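Local coordinates for uncharacterized protein (Legionella longbeachae NSW150, PDB 4JZA) that probably removes the 3-phosphate from phosphatidylinositol 3-phosphate, as a phosphoinositide phosphatase linked to lipid metabolism in pathogen-host interaction, at residues Met1-Ile13 / Gly139-Met151. Sequence-based numbering, arbitrary orientation.
Sequences MGKGIIVRVPHGI and GEGRYDLVTLLPM
Strands 5-10 and 144-150 run parallel as neighbours in the large mixed beta sheet, their axes 19° apart. Ile6 and Arg8 each use both N and O: Ile6 N reaches Asp144 O at 2.8 Å, Ile6 O takes Val146 N, Arg8 N reaches Val146 O, and Arg8 O takes Leu148 N. Gly4 O accepts Asp144 N at the start of the pairing, and Pro10, lacking an N-H, ends it. On one face, Arg8 and Thr147 lie side by side; a bend at chi3 (61°) swings the guanidinium so that Thr147 OG1 lies at its edge, in the guanidinium plane, 3.0 Å from Arg8 NH1. Thr147 OG1 also bonds His604 ND1, and Arg8 NH2 bonds Ser602 O, tying this face to the junction of helices 587-602 and 604-612. Ile6 CD1 lies over one face of the Tyr143 ring, a CH-pi contact 4.3 Å from the centroid, while the Lys3 chain crosses the ring obliquely. Lys3 NZ continues to Glu140 O (3.0 Å), at the end of helix 122-140. On the face carrying Ile5, Val7 and Val146, Val7 CG2 packs against Val146 CB at 3.8 Å; Asp144, here too, bonds Ser166 N through OD1. With strand 31-35 bonded along the far edge of 5-10, this is an all-parallel edge of a mixed sheet in an alpha/beta fold.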
# COMPACT_ATOMS: atom_id res chain seq x y z
N MSE A 1 -10.34 20.01 5.90
CA MSE A 1 -10.81 18.57 6.04
C MSE A 1 -12.03 18.52 6.97
O MSE A 1 -12.85 19.45 6.90
CB MSE A 1 -9.60 17.66 6.33
CG MSE A 1 -8.70 17.65 5.09
SE MSE A 1 -9.67 16.71 3.66
CE MSE A 1 -9.07 17.61 2.03
N GLY A 2 -12.21 17.48 7.82
CA GLY A 2 -13.53 17.26 8.48
C GLY A 2 -14.52 16.73 7.44
O GLY A 2 -15.59 17.31 7.23
N LYS A 3 -14.14 15.62 6.80
CA LYS A 3 -14.74 15.22 5.51
C LYS A 3 -16.22 14.81 5.60
O LYS A 3 -16.94 14.92 4.61
CB LYS A 3 -13.91 14.11 4.83
CG LYS A 3 -14.28 13.90 3.36
CD LYS A 3 -13.68 12.62 2.81
CE LYS A 3 -14.29 12.22 1.47
NZ LYS A 3 -13.73 12.95 0.31
N GLY A 4 -16.67 14.32 6.76
CA GLY A 4 -18.05 13.94 6.89
C GLY A 4 -18.23 12.64 7.63
O GLY A 4 -17.26 12.06 8.15
N ILE A 5 -19.49 12.20 7.68
CA ILE A 5 -19.90 11.09 8.49
C ILE A 5 -20.93 10.23 7.77
O ILE A 5 -21.91 10.73 7.21
CB ILE A 5 -20.51 11.55 9.82
CG1 ILE A 5 -19.63 12.61 10.49
CG2 ILE A 5 -20.68 10.35 10.77
CD1 ILE A 5 -20.36 13.48 11.49
N ILE A 6 -20.71 8.92 7.81
CA ILE A 6 -21.65 7.99 7.28
C ILE A 6 -22.23 7.16 8.41
O ILE A 6 -21.50 6.60 9.25
CB ILE A 6 -20.96 7.07 6.29
CG1 ILE A 6 -20.43 7.91 5.11
CG2 ILE A 6 -21.89 5.97 5.86
CD1 ILE A 6 -19.93 7.12 3.91
N VAL A 7 -23.54 7.09 8.44
CA VAL A 7 -24.24 6.28 9.40
C VAL A 7 -24.90 5.18 8.60
O VAL A 7 -25.66 5.45 7.68
CB VAL A 7 -25.29 7.08 10.14
CG1 VAL A 7 -26.11 6.17 11.04
CG2 VAL A 7 -24.63 8.20 10.94
N ARG A 8 -24.54 3.94 8.93
CA ARG A 8 -25.03 2.78 8.26
C ARG A 8 -26.14 2.28 9.10
O ARG A 8 -26.00 2.11 10.32
CB ARG A 8 -23.94 1.72 8.16
CG ARG A 8 -22.76 2.18 7.32
CD ARG A 8 -21.64 1.19 7.32
NE ARG A 8 -22.10 -0.06 6.76
CZ ARG A 8 -22.20 -1.20 7.45
NH1 ARG A 8 -21.90 -1.29 8.76
NH2 ARG A 8 -22.62 -2.28 6.85
N VAL A 9 -27.21 1.95 8.41
CA VAL A 9 -28.50 1.75 8.99
C VAL A 9 -29.13 0.52 8.34
O VAL A 9 -29.12 0.41 7.16
CB VAL A 9 -29.25 3.04 8.72
CG1 VAL A 9 -30.65 2.81 8.24
CG2 VAL A 9 -29.20 3.93 9.95
N PRO A 10 -29.62 -0.45 9.11
CA PRO A 10 -30.14 -1.62 8.45
C PRO A 10 -31.23 -1.30 7.48
O PRO A 10 -32.06 -0.43 7.73
CB PRO A 10 -30.72 -2.47 9.59
CG PRO A 10 -30.70 -1.62 10.78
CD PRO A 10 -29.61 -0.62 10.56
N HIS A 11 -31.25 -2.07 6.39
CA HIS A 11 -32.21 -1.89 5.35
C HIS A 11 -33.61 -2.08 5.88
O HIS A 11 -33.88 -3.04 6.60
CB HIS A 11 -31.97 -2.88 4.23
CG HIS A 11 -33.09 -2.93 3.24
ND1 HIS A 11 -33.24 -1.99 2.24
CD2 HIS A 11 -34.12 -3.80 3.12
CE1 HIS A 11 -34.32 -2.29 1.53
NE2 HIS A 11 -34.86 -3.38 2.04
N GLY A 12 -34.46 -1.12 5.53
CA GLY A 12 -35.88 -1.20 5.78
C GLY A 12 -36.30 -0.99 7.22
O GLY A 12 -37.33 -1.51 7.64
N ILE A 13 -35.51 -0.27 8.01
CA ILE A 13 -36.06 0.21 9.25
C ILE A 13 -36.27 1.67 9.04
O ILE A 13 -35.48 2.35 8.38
CB ILE A 13 -35.26 -0.13 10.54
CG1 ILE A 13 -34.04 0.77 10.72
CG2 ILE A 13 -34.87 -1.61 10.60
CD1 ILE A 13 -33.67 0.92 12.18
N GLY A 139 -5.09 12.03 -0.03
CA GLY A 139 -5.54 13.33 -0.55
C GLY A 139 -7.03 13.56 -0.34
O GLY A 139 -7.44 14.66 -0.06
N GLU A 140 -7.80 12.50 -0.43
CA GLU A 140 -9.24 12.56 -0.43
C GLU A 140 -9.76 12.70 0.99
O GLU A 140 -10.83 13.23 1.19
CB GLU A 140 -9.80 11.27 -1.03
CG GLU A 140 -10.96 11.41 -2.01
CD GLU A 140 -11.47 10.05 -2.55
OE1 GLU A 140 -11.73 9.11 -1.74
OE2 GLU A 140 -11.63 9.89 -3.78
N GLY A 141 -9.02 12.22 2.00
CA GLY A 141 -9.54 12.21 3.36
C GLY A 141 -10.41 11.00 3.69
O GLY A 141 -10.68 10.19 2.83
N ARG A 142 -10.89 10.89 4.93
CA ARG A 142 -11.70 9.75 5.36
C ARG A 142 -12.98 10.20 6.06
O ARG A 142 -12.93 11.08 6.92
CB ARG A 142 -10.90 8.88 6.34
CG ARG A 142 -11.50 7.51 6.66
CD ARG A 142 -10.75 6.84 7.80
NE ARG A 142 -10.94 5.38 7.89
CZ ARG A 142 -10.11 4.54 8.53
NH1 ARG A 142 -9.04 4.97 9.17
NH2 ARG A 142 -10.33 3.23 8.50
N TYR A 143 -14.09 9.56 5.70
CA TYR A 143 -15.37 9.69 6.39
C TYR A 143 -15.35 8.93 7.69
O TYR A 143 -14.91 7.80 7.70
CB TYR A 143 -16.49 9.05 5.57
CG TYR A 143 -17.02 9.87 4.45
CD1 TYR A 143 -18.09 10.74 4.67
CD2 TYR A 143 -16.51 9.74 3.17
CE1 TYR A 143 -18.60 11.50 3.64
CE2 TYR A 143 -17.02 10.49 2.13
CZ TYR A 143 -18.05 11.37 2.39
OH TYR A 143 -18.55 12.12 1.38
N ASP A 144 -15.88 9.53 8.77
CA ASP A 144 -16.18 8.77 9.99
C ASP A 144 -17.35 7.85 9.72
O ASP A 144 -18.24 8.09 8.87
CB ASP A 144 -16.60 9.65 11.18
CG ASP A 144 -15.59 10.72 11.56
OD1 ASP A 144 -14.41 10.65 11.20
OD2 ASP A 144 -16.00 11.66 12.26
N LEU A 145 -17.37 6.81 10.52
CA LEU A 145 -18.25 5.68 10.29
C LEU A 145 -18.99 5.34 11.53
O LEU A 145 -18.38 5.16 12.58
CB LEU A 145 -17.40 4.49 9.91
CG LEU A 145 -18.14 3.47 9.08
CD1 LEU A 145 -18.43 4.01 7.69
CD2 LEU A 145 -17.21 2.28 8.97
N VAL A 146 -20.31 5.30 11.41
CA VAL A 146 -21.19 4.94 12.52
C VAL A 146 -22.06 3.83 12.00
O VAL A 146 -22.56 3.94 10.90
CB VAL A 146 -22.10 6.11 12.94
CG1 VAL A 146 -23.03 5.68 14.04
CG2 VAL A 146 -21.29 7.32 13.37
N THR A 147 -22.22 2.77 12.77
CA THR A 147 -23.12 1.69 12.37
C THR A 147 -24.21 1.49 13.44
O THR A 147 -23.95 1.17 14.60
CB THR A 147 -22.36 0.37 12.08
OG1 THR A 147 -21.37 0.55 11.01
CG2 THR A 147 -23.36 -0.72 11.70
N LEU A 148 -25.45 1.63 13.00
CA LEU A 148 -26.59 1.51 13.88
C LEU A 148 -27.25 0.15 13.78
O LEU A 148 -27.62 -0.30 12.71
CB LEU A 148 -27.61 2.59 13.56
CG LEU A 148 -28.88 2.64 14.39
CD1 LEU A 148 -29.43 4.05 14.41
CD2 LEU A 148 -29.92 1.68 13.84
N LEU A 149 -27.38 -0.50 14.93
CA LEU A 149 -28.01 -1.80 15.04
C LEU A 149 -29.14 -1.74 16.06
O LEU A 149 -28.95 -1.21 17.15
CB LEU A 149 -26.98 -2.82 15.49
CG LEU A 149 -27.18 -4.27 15.09
CD1 LEU A 149 -27.55 -4.37 13.63
CD2 LEU A 149 -25.91 -5.05 15.37
N PRO A 150 -30.36 -2.30 15.66
CA PRO A 150 -31.38 -2.28 16.72
C PRO A 150 -31.20 -3.43 17.71
O PRO A 150 -31.10 -4.58 17.31
CB PRO A 150 -32.68 -2.47 15.95
CG PRO A 150 -32.32 -3.47 14.94
CD PRO A 150 -31.03 -2.93 14.42
N MSE A 151 -31.14 -3.09 18.99
CA MSE A 151 -31.07 -4.07 20.05
C MSE A 151 -31.65 -3.44 21.26
O MSE A 151 -31.47 -2.23 21.41
CB MSE A 151 -29.61 -4.23 20.38
CG MSE A 151 -28.92 -5.27 19.53
SE MSE A 151 -27.29 -5.69 20.51
CE MSE A 151 -26.17 -6.16 18.97